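Local coordinates for hypothetical protein ST1444 (Sulfolobus tokodaii, PDB 2EO0), which resolves Holliday junctions formed during genetic recombination, most likely as a magnesium-dependent endonuclease that places paired nicks in opposing strands of four-way DNA, at residues 70-75 / 113-118; 98-103 / 125-130. One frame throughout, in Å; residues are numbered along the deposited sequence.

Contact 1: residues 70-75 / 113-118; sequences IEKEQA and GNYAID
The backbone N of I70 donates to Y115 O over 2.7 Å, and Y115 N returns a bond of 2.9 Å to I70 O. This antiparallel hydrogen-bonded pair joins strand 68-70 to strand 115-117. Beta-branched I70 suits the strand: its CG2 lies 3.3 Å from Y115 CB, while the longer branch, CG1 anti to the backbone N (chi1 -179°), leads away; the side chain also touches F104 and L107. The tyrosine, on the same face of the sheet, packs its ring against the first turn of helix 72-85. There A75, small enough to let the ring come close, sets its CB 3.5 Å from Y115 CD2, and the CA of K72 lies at the ring edge. The phenol OH bonds to E76, which also pairs with K72 NZ, and R79 makes a cation-pi contact with the ring. K72 lays its aliphatic CB and CG against G113 O. E71 is the N-cap: OE2 accepts from E73 N at 2.6 Å and OE1 from Q74 N, both from above the carboxylate plane. Its negative charge would favourably meet the helix dipole, so residues 70-75 combine strand pairing, an apolar surface for the Y115 ring and a capped helix start.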
ATOM      1  N   ILE A  70     -14.098  11.085 -15.506  1.00 41.00           N
ATOM      2  CA  ILE A  70     -12.928  11.273 -14.673  1.00 37.70           C
ATOM      3  C   ILE A  70     -11.885  11.975 -15.536  1.00 32.67           C
ATOM      4  O   ILE A  70     -11.614  11.564 -16.658  1.00 34.50           O
ATOM      5  CB  ILE A  70     -12.402   9.945 -14.164  1.00 53.53           C
ATOM      6  CG1 ILE A  70     -11.180  10.181 -13.278  1.00 48.11           C
ATOM      7  CG2 ILE A  70     -12.081   9.051 -15.337  1.00 68.80           C
ATOM      8  CD1 ILE A  70     -10.763   8.975 -12.481  1.00 62.20           C
ATOM      9  N   GLU A  71     -11.341  13.063 -15.002  1.00 33.97           N
ATOM     10  CA  GLU A  71     -10.346  13.901 -15.674  1.00 32.56           C
ATOM     11  C   GLU A  71      -9.084  13.167 -16.125  1.00 38.66           C
ATOM     12  O   GLU A  71      -8.470  12.400 -15.367  1.00 34.19           O
ATOM     13  CB  GLU A  71      -9.987  15.071 -14.755  1.00 32.88           C
ATOM     14  CG  GLU A  71      -9.173  16.182 -15.390  1.00 35.09           C
ATOM     15  CD  GLU A  71      -7.692  15.900 -15.371  1.00 35.00           C
ATOM     16  OE1 GLU A  71      -7.172  15.541 -14.297  1.00 40.18           O
ATOM     17  OE2 GLU A  71      -7.045  16.047 -16.420  1.00 37.13           O
ATOM     18  N   LYS A  72      -8.706  13.438 -17.370  1.00 30.34           N
ATOM     19  CA  LYS A  72      -7.557  12.833 -18.029  1.00 33.25           C
ATOM     20  C   LYS A  72      -6.257  12.713 -17.223  1.00 38.95           C
ATOM     21  O   LYS A  72      -5.741  11.602 -17.016  1.00 36.65           O
ATOM     22  CB  LYS A  72      -7.292  13.599 -19.322  1.00 32.40           C
ATOM     23  CG  LYS A  72      -6.096  13.156 -20.125  1.00 33.43           C
ATOM     24  CD  LYS A  72      -5.748  14.233 -21.145  1.00 40.48           C
ATOM     25  CE  LYS A  72      -4.596  13.813 -22.058  1.00 57.41           C
ATOM     26  NZ  LYS A  72      -3.313  13.571 -21.312  1.00 58.32           N
ATOM     27  N   GLU A  73      -5.727  13.854 -16.786  1.00 34.11           N
ATOM     28  CA  GLU A  73      -4.481  13.890 -16.041  1.00 30.59           C
ATOM     29  C   GLU A  73      -4.553  13.160 -14.714  1.00 36.75           C
ATOM     30  O   GLU A  73      -3.584  12.525 -14.305  1.00 45.26           O
ATOM     31  CB  GLU A  73      -4.031  15.340 -15.832  1.00 37.62           C
ATOM     32  CG  GLU A  73      -3.153  15.863 -16.975  1.00 36.31           C
ATOM     33  CD  GLU A  73      -2.848  17.362 -16.902  1.00 45.51           C
ATOM     34  OE1 GLU A  73      -2.699  17.938 -15.796  1.00 36.41           O
ATOM     35  OE2 GLU A  73      -2.726  17.964 -17.985  1.00 46.69           O
ATOM     36  N   GLN A  74      -5.695  13.249 -14.040  1.00 39.25           N
ATOM     37  CA  GLN A  74      -5.876  12.567 -12.775  1.00 34.15           C
ATOM     38  C   GLN A  74      -5.969  11.058 -12.994  1.00 41.74           C
ATOM     39  O   GLN A  74      -5.431  10.277 -12.210  1.00 45.20           O
ATOM     40  CB  GLN A  74      -7.140  13.064 -12.073  1.00 41.54           C
ATOM     41  CG  GLN A  74      -7.672  12.100 -10.998  1.00 45.89           C
ATOM     42  CD  GLN A  74      -8.781  12.714 -10.169  1.00 38.48           C
ATOM     43  OE1 GLN A  74      -9.936  12.305 -10.245  1.00 39.25           O
ATOM     44  NE2 GLN A  74      -8.428  13.709  -9.375  1.00 39.49           N
ATOM     45  N   ALA A  75      -6.641  10.649 -14.064  1.00 38.81           N
ATOM     46  CA  ALA A  75      -6.800   9.237 -14.351  1.00 37.62           C
ATOM     47  C   ALA A  75      -5.487   8.617 -14.768  1.00 33.38           C
ATOM     48  O   ALA A  75      -5.166   7.503 -14.368  1.00 43.97           O
ATOM     49  CB  ALA A  75      -7.837   9.025 -15.440  1.00 28.25           C
ATOM     50  N   GLY A 113     -10.691  13.289 -24.458  1.00 48.32           N
ATOM     51  CA  GLY A 113      -9.456  12.929 -23.769  1.00 40.38           C
ATOM     52  C   GLY A 113      -9.605  12.440 -22.332  1.00 46.43           C
ATOM     53  O   GLY A 113      -8.670  11.898 -21.733  1.00 35.05           O
ATOM     54  N   ASN A 114     -10.781  12.644 -21.756  1.00 41.40           N
ATOM     55  CA  ASN A 114     -10.984  12.197 -20.396  1.00 37.84           C
ATOM     56  C   ASN A 114     -11.440  10.754 -20.426  1.00 32.49           C
ATOM     57  O   ASN A 114     -11.427  10.113 -21.471  1.00 32.87           O
ATOM     58  CB  ASN A 114     -12.002  13.089 -19.691  1.00 32.51           C
ATOM     59  CG  ASN A 114     -11.647  14.549 -19.799  1.00 32.19           C
ATOM     60  OD1 ASN A 114     -12.174  15.264 -20.652  1.00 34.28           O
ATOM     61  ND2 ASN A 114     -10.726  15.002 -18.951  1.00 38.99           N
ATOM     62  N   TYR A 115     -11.838  10.240 -19.277  1.00 33.30           N
ATOM     63  CA  TYR A 115     -12.257   8.863 -19.194  1.00 29.88           C
ATOM     64  C   TYR A 115     -13.634   8.815 -18.605  1.00 38.85           C
ATOM     65  O   TYR A 115     -13.993   9.645 -17.766  1.00 42.30           O
ATOM     66  CB  TYR A 115     -11.268   8.082 -18.340  1.00 35.02           C
ATOM     67  CG  TYR A 115      -9.889   8.031 -18.958  1.00 28.87           C
ATOM     68  CD1 TYR A 115      -9.531   7.008 -19.814  1.00 37.01           C
ATOM     69  CD2 TYR A 115      -8.976   9.058 -18.751  1.00 24.35           C
ATOM     70  CE1 TYR A 115      -8.294   7.014 -20.455  1.00 33.93           C
ATOM     71  CE2 TYR A 115      -7.770   9.073 -19.374  1.00 23.76           C
ATOM     72  CZ  TYR A 115      -7.420   8.058 -20.228  1.00 35.57           C
ATOM     73  OH  TYR A 115      -6.194   8.095 -20.875  1.00 42.44           O
ATOM     74  N   ALA A 116     -14.417   7.842 -19.060  1.00 41.67           N
ATOM     75  CA  ALA A 116     -15.777   7.716 -18.586  1.00 41.26           C
ATOM     76  C   ALA A 116     -16.318   6.318 -18.673  1.00 34.17           C
ATOM     77  O   ALA A 116     -15.781   5.448 -19.364  1.00 35.26           O
ATOM     78  CB  ALA A 116     -16.688   8.666 -19.348  1.00 49.96           C
ATOM     79  N   ILE A 117     -17.404   6.133 -17.943  1.00 33.11           N
ATOM     80  CA  ILE A 117     -18.093   4.870 -17.860  1.00 33.81           C
ATOM     81  C   ILE A 117     -19.558   5.271 -17.671  1.00 38.40           C
ATOM     82  O   ILE A 117     -19.861   6.264 -16.982  1.00 34.99           O
ATOM     83  CB  ILE A 117     -17.543   4.044 -16.641  1.00 37.65           C
ATOM     84  CG1 ILE A 117     -18.243   2.688 -16.551  1.00 32.93           C
ATOM     85  CG2 ILE A 117     -17.658   4.843 -15.333  1.00 24.31           C
ATOM     86  CD1 ILE A 117     -17.667   1.641 -17.525  1.00 34.99           C
ATOM     87  N   ASP A 118     -20.460   4.542 -18.320  1.00 36.77           N
ATOM     88  CA  ASP A 118     -21.893   4.823 -18.210  1.00 31.26           C
ATOM     89  C   ASP A 118     -22.403   4.409 -16.818  1.00 36.11           C
ATOM     90  O   ASP A 118     -21.975   3.381 -16.289  1.00 38.32           O
ATOM     91  CB  ASP A 118     -22.621   4.077 -19.327  1.00 29.82           C
ATOM     92  CG  ASP A 118     -22.312   2.601 -19.327  1.00 57.28           C
ATOM     93  OD1 ASP A 118     -23.159   1.832 -18.824  1.00 67.16           O
ATOM     94  OD2 ASP A 118     -21.218   2.198 -19.807  1.00 55.88           O
TER

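Contact 2: residues 98-103 / 125-130; sequences MLRFIK and GMELED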
ATOM      1  N   MET A  98     -26.661   4.007  -3.457  1.00 36.69           N
ATOM      2  CA  MET A  98     -25.793   2.835  -3.553  1.00 43.74           C
ATOM      3  C   MET A  98     -24.302   3.137  -3.777  1.00 42.02           C
ATOM      4  O   MET A  98     -23.921   4.220  -4.266  1.00 36.06           O
ATOM      5  CB  MET A  98     -26.308   1.878  -4.648  1.00 34.68           C
ATOM      6  CG  MET A  98     -26.232   2.432  -6.069  1.00 42.84           C
ATOM      7  SD  MET A  98     -26.621   1.171  -7.338  1.00 43.90           S
ATOM      8  CE  MET A  98     -28.409   1.240  -7.300  1.00 43.44           C
ATOM      9  N   LEU A  99     -23.482   2.156  -3.387  1.00 34.54           N
ATOM     10  CA  LEU A  99     -22.031   2.196  -3.500  1.00 28.89           C
ATOM     11  C   LEU A  99     -21.564   1.067  -4.410  1.00 33.99           C
ATOM     12  O   LEU A  99     -21.871  -0.106  -4.179  1.00 36.47           O
ATOM     13  CB  LEU A  99     -21.399   2.029  -2.127  1.00 26.29           C
ATOM     14  CG  LEU A  99     -19.878   1.838  -2.040  1.00 31.92           C
ATOM     15  CD1 LEU A  99     -19.112   3.137  -2.444  1.00 17.57           C
ATOM     16  CD2 LEU A  99     -19.559   1.424  -0.595  1.00 30.40           C
ATOM     17  N   ARG A 100     -20.803   1.419  -5.435  1.00 32.48           N
ATOM     18  CA  ARG A 100     -20.315   0.429  -6.381  1.00 35.43           C
ATOM     19  C   ARG A 100     -18.827   0.561  -6.700  1.00 30.97           C
ATOM     20  O   ARG A 100     -18.232   1.625  -6.529  1.00 30.35           O
ATOM     21  CB  ARG A 100     -21.104   0.534  -7.675  1.00 40.08           C
ATOM     22  CG  ARG A 100     -22.566   0.376  -7.480  1.00 34.59           C
ATOM     23  CD  ARG A 100     -22.923  -1.052  -7.260  1.00 38.64           C
ATOM     24  NE  ARG A 100     -24.220  -1.100  -6.608  1.00 58.84           N
ATOM     25  CZ  ARG A 100     -25.070  -2.107  -6.703  1.00 57.68           C
ATOM     26  NH1 ARG A 100     -24.746  -3.173  -7.431  1.00 63.17           N
ATOM     27  NH2 ARG A 100     -26.252  -2.025  -6.095  1.00 45.38           N
ATOM     28  N   PHE A 101     -18.266  -0.533  -7.200  1.00 27.73           N
ATOM     29  CA  PHE A 101     -16.861  -0.625  -7.562  1.00 32.44           C
ATOM     30  C   PHE A 101     -16.698  -1.370  -8.865  1.00 32.22           C
ATOM     31  O   PHE A 101     -17.258  -2.438  -9.032  1.00 26.47           O
ATOM     32  CB  PHE A 101     -16.104  -1.432  -6.497  1.00 38.68           C
ATOM     33  CG  PHE A 101     -16.214  -0.868  -5.126  1.00 34.02           C
ATOM     34  CD1 PHE A 101     -15.317   0.091  -4.689  1.00 34.67           C
ATOM     35  CD2 PHE A 101     -17.254  -1.262  -4.281  1.00 36.35           C
ATOM     36  CE1 PHE A 101     -15.455   0.657  -3.412  1.00 37.78           C
ATOM     37  CE2 PHE A 101     -17.405  -0.708  -3.019  1.00 29.91           C
ATOM     38  CZ  PHE A 101     -16.508   0.252  -2.580  1.00 36.66           C
ATOM     39  N   ILE A 102     -15.911  -0.822  -9.774  1.00 33.07           N
ATOM     40  CA  ILE A 102     -15.615  -1.512 -11.025  1.00 34.45           C
ATOM     41  C   ILE A 102     -14.103  -1.438 -11.205  1.00 35.92           C
ATOM     42  O   ILE A 102     -13.437  -0.633 -10.542  1.00 35.15           O
ATOM     43  CB  ILE A 102     -16.269  -0.824 -12.228  1.00 41.83           C
ATOM     44  CG1 ILE A 102     -15.964   0.669 -12.176  1.00 38.40           C
ATOM     45  CG2 ILE A 102     -17.775  -1.091 -12.236  1.00 39.94           C
ATOM     46  CD1 ILE A 102     -16.312   1.395 -13.448  1.00 48.99           C
ATOM     47  N   LYS A 103     -13.556  -2.282 -12.079  1.00 38.41           N
ATOM     48  CA  LYS A 103     -12.119  -2.248 -12.358  1.00 29.69           C
ATOM     49  C   LYS A 103     -11.873  -0.927 -13.073  1.00 34.85           C
ATOM     50  O   LYS A 103     -12.620  -0.550 -13.979  1.00 27.03           O
ATOM     51  CB  LYS A 103     -11.691  -3.378 -13.295  1.00 35.90           C
ATOM     52  CG  LYS A 103     -11.467  -4.719 -12.645  1.00 37.27           C
ATOM     53  CD  LYS A 103     -11.182  -5.767 -13.717  1.00 50.48           C
ATOM     54  CE  LYS A 103     -10.432  -6.997 -13.166  1.00 65.82           C
ATOM     55  NZ  LYS A 103     -11.095  -7.666 -12.004  1.00 59.82           N
ATOM     56  N   GLY A 125     -22.132  -2.848 -11.213  1.00 47.70           N
ATOM     57  CA  GLY A 125     -20.810  -3.165 -10.710  1.00 47.46           C
ATOM     58  C   GLY A 125     -20.914  -3.986  -9.440  1.00 48.06           C
ATOM     59  O   GLY A 125     -21.995  -4.449  -9.089  1.00 40.67           O
ATOM     60  N   MET A 126     -19.807  -4.164  -8.733  1.00 45.03           N
ATOM     61  CA  MET A 126     -19.862  -4.959  -7.517  1.00 47.37           C
ATOM     62  C   MET A 126     -19.988  -4.136  -6.257  1.00 40.16           C
ATOM     63  O   MET A 126     -19.682  -2.949  -6.239  1.00 44.79           O
ATOM     64  CB  MET A 126     -18.643  -5.888  -7.430  1.00 48.48           C
ATOM     65  CG  MET A 126     -17.320  -5.239  -7.138  1.00 46.17           C
ATOM     66  SD  MET A 126     -15.975  -6.124  -8.018  1.00 54.77           S
ATOM     67  CE  MET A 126     -15.498  -7.374  -6.907  1.00 47.88           C
ATOM     68  N   GLU A 127     -20.496  -4.767  -5.206  1.00 39.37           N
ATOM     69  CA  GLU A 127     -20.618  -4.094  -3.926  1.00 37.96           C
ATOM     70  C   GLU A 127     -19.378  -4.427  -3.142  1.00 32.89           C
ATOM     71  O   GLU A 127     -18.554  -5.217  -3.590  1.00 37.22           O
ATOM     72  CB  GLU A 127     -21.843  -4.560  -3.169  1.00 47.10           C
ATOM     73  CG  GLU A 127     -23.123  -4.304  -3.913  1.00 46.96           C
ATOM     74  CD  GLU A 127     -24.317  -4.489  -3.022  1.00 61.03           C
ATOM     75  OE1 GLU A 127     -24.471  -3.676  -2.073  1.00 59.88           O
ATOM     76  OE2 GLU A 127     -25.087  -5.449  -3.269  1.00 56.75           O
ATOM     77  N   LEU A 128     -19.233  -3.806  -1.985  1.00 33.36           N
ATOM     78  CA  LEU A 128     -18.062  -4.022  -1.158  1.00 33.94           C
ATOM     79  C   LEU A 128     -17.800  -5.509  -0.946  1.00 37.02           C
ATOM     80  O   LEU A 128     -16.696  -6.006  -1.192  1.00 40.11           O
ATOM     81  CB  LEU A 128     -18.254  -3.311   0.179  1.00 38.65           C
ATOM     82  CG  LEU A 128     -17.020  -3.004   1.038  1.00 33.96           C
ATOM     83  CD1 LEU A 128     -15.777  -2.794   0.192  1.00 41.91           C
ATOM     84  CD2 LEU A 128     -17.327  -1.773   1.836  1.00 30.17           C
ATOM     85  N   GLU A 129     -18.835  -6.218  -0.519  1.00 36.96           N
ATOM     86  CA  GLU A 129     -18.728  -7.638  -0.269  1.00 36.11           C
ATOM     87  C   GLU A 129     -18.259  -8.399  -1.496  1.00 38.11           C
ATOM     88  O   GLU A 129     -17.597  -9.426  -1.367  1.00 46.69           O
ATOM     89  CB  GLU A 129     -20.065  -8.180   0.202  1.00 41.13           C
ATOM     90  CG  GLU A 129     -19.922  -9.117   1.382  1.00 63.81           C
ATOM     91  CD  GLU A 129     -19.241  -8.448   2.572  1.00 70.34           C
ATOM     92  OE1 GLU A 129     -19.856  -7.525   3.178  1.00 60.60           O
ATOM     93  OE2 GLU A 129     -18.091  -8.850   2.887  1.00 64.14           O
ATOM     94  N   ASP A 130     -18.599  -7.915  -2.682  1.00 31.94           N
ATOM     95  CA  ASP A 130     -18.158  -8.585  -3.900  1.00 39.78           C
ATOM     96  C   ASP A 130     -16.705  -8.226  -4.145  1.00 41.08           C
ATOM     97  O   ASP A 130     -15.904  -9.060  -4.583  1.00 39.60           O
ATOM     98  CB  ASP A 130     -19.001  -8.152  -5.105  1.00 41.79           C
ATOM     99  CG  ASP A 130     -20.487  -8.382  -4.889  1.00 50.35           C
ATOM    100  OD1 ASP A 130     -20.901  -9.551  -4.788  1.00 46.10           O
ATOM    101  OD2 ASP A 130     -21.242  -7.385  -4.808  1.00 63.01           O
TER
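R100 and E127 lie side by side and point the same way, with guanidinium and carboxylate planes only 18° apart. The CG of E127 sits 4.0 Å above the guanidinium, over its centre, while G125 O lies at the edge in its plane and takes a weak bond of 3.5 Å from R100 NH1. R100 NH2 and E127 OE2 remain 4.6 Å apart, so the opposite charges attract, if at all, without a directed bond. A bend at chi2 (-76°) turns the arginine along the 125-127 segment. F101 points to another side of the strand: its ring holds M126 O near its edge and crosses L128 obliquely, CE2 lying 4.2 Å from L128 CD1. I18 and L131 also touch the F101 side chain, a buried place that suits phenylalanine. Between the two groups the backbones form a single antiparallel bridge, F101 N donating to M126 O at 3.0 Å and M126 N to F101 O at 3.1 Å. M126, its chain bent at chi2 and chi3, brings CG to 3.4 Å from F101 O. G125 CA packs against I102 CG2, and the lack of a side chain suits this close approach. E127 is the N-cap of helix 128-143, and its N donates to D130 OD2, on the anti lone pair, at 2.8 Å. The result is an edge strand of the central sheet in the PDDEXK nuclease fold, bridged by the segment that leads into helix 128-143.

In the fold
Both contacts are partly buried and join a strand to the start of a helix, yet they belong to different sheets. Contact 1 ties the small three-stranded sheet to helix 72-85, with the side chains of I70 and E58 about 5 Å apart; contact 2 borders the five-stranded sheet at its outermost strand, where F101 is about 9 Å, side chain to side chain, from E15 and E58, probable magnesium ligands. In contact 1 the helix follows directly on a strand, and a glutamate caps it; in contact 2 the N-cap E127 has its own backbone N-H held by D130. Their segments alternate along the chain, and I117 CG1 packs 3.9 Å from I102 CD1, connecting the two.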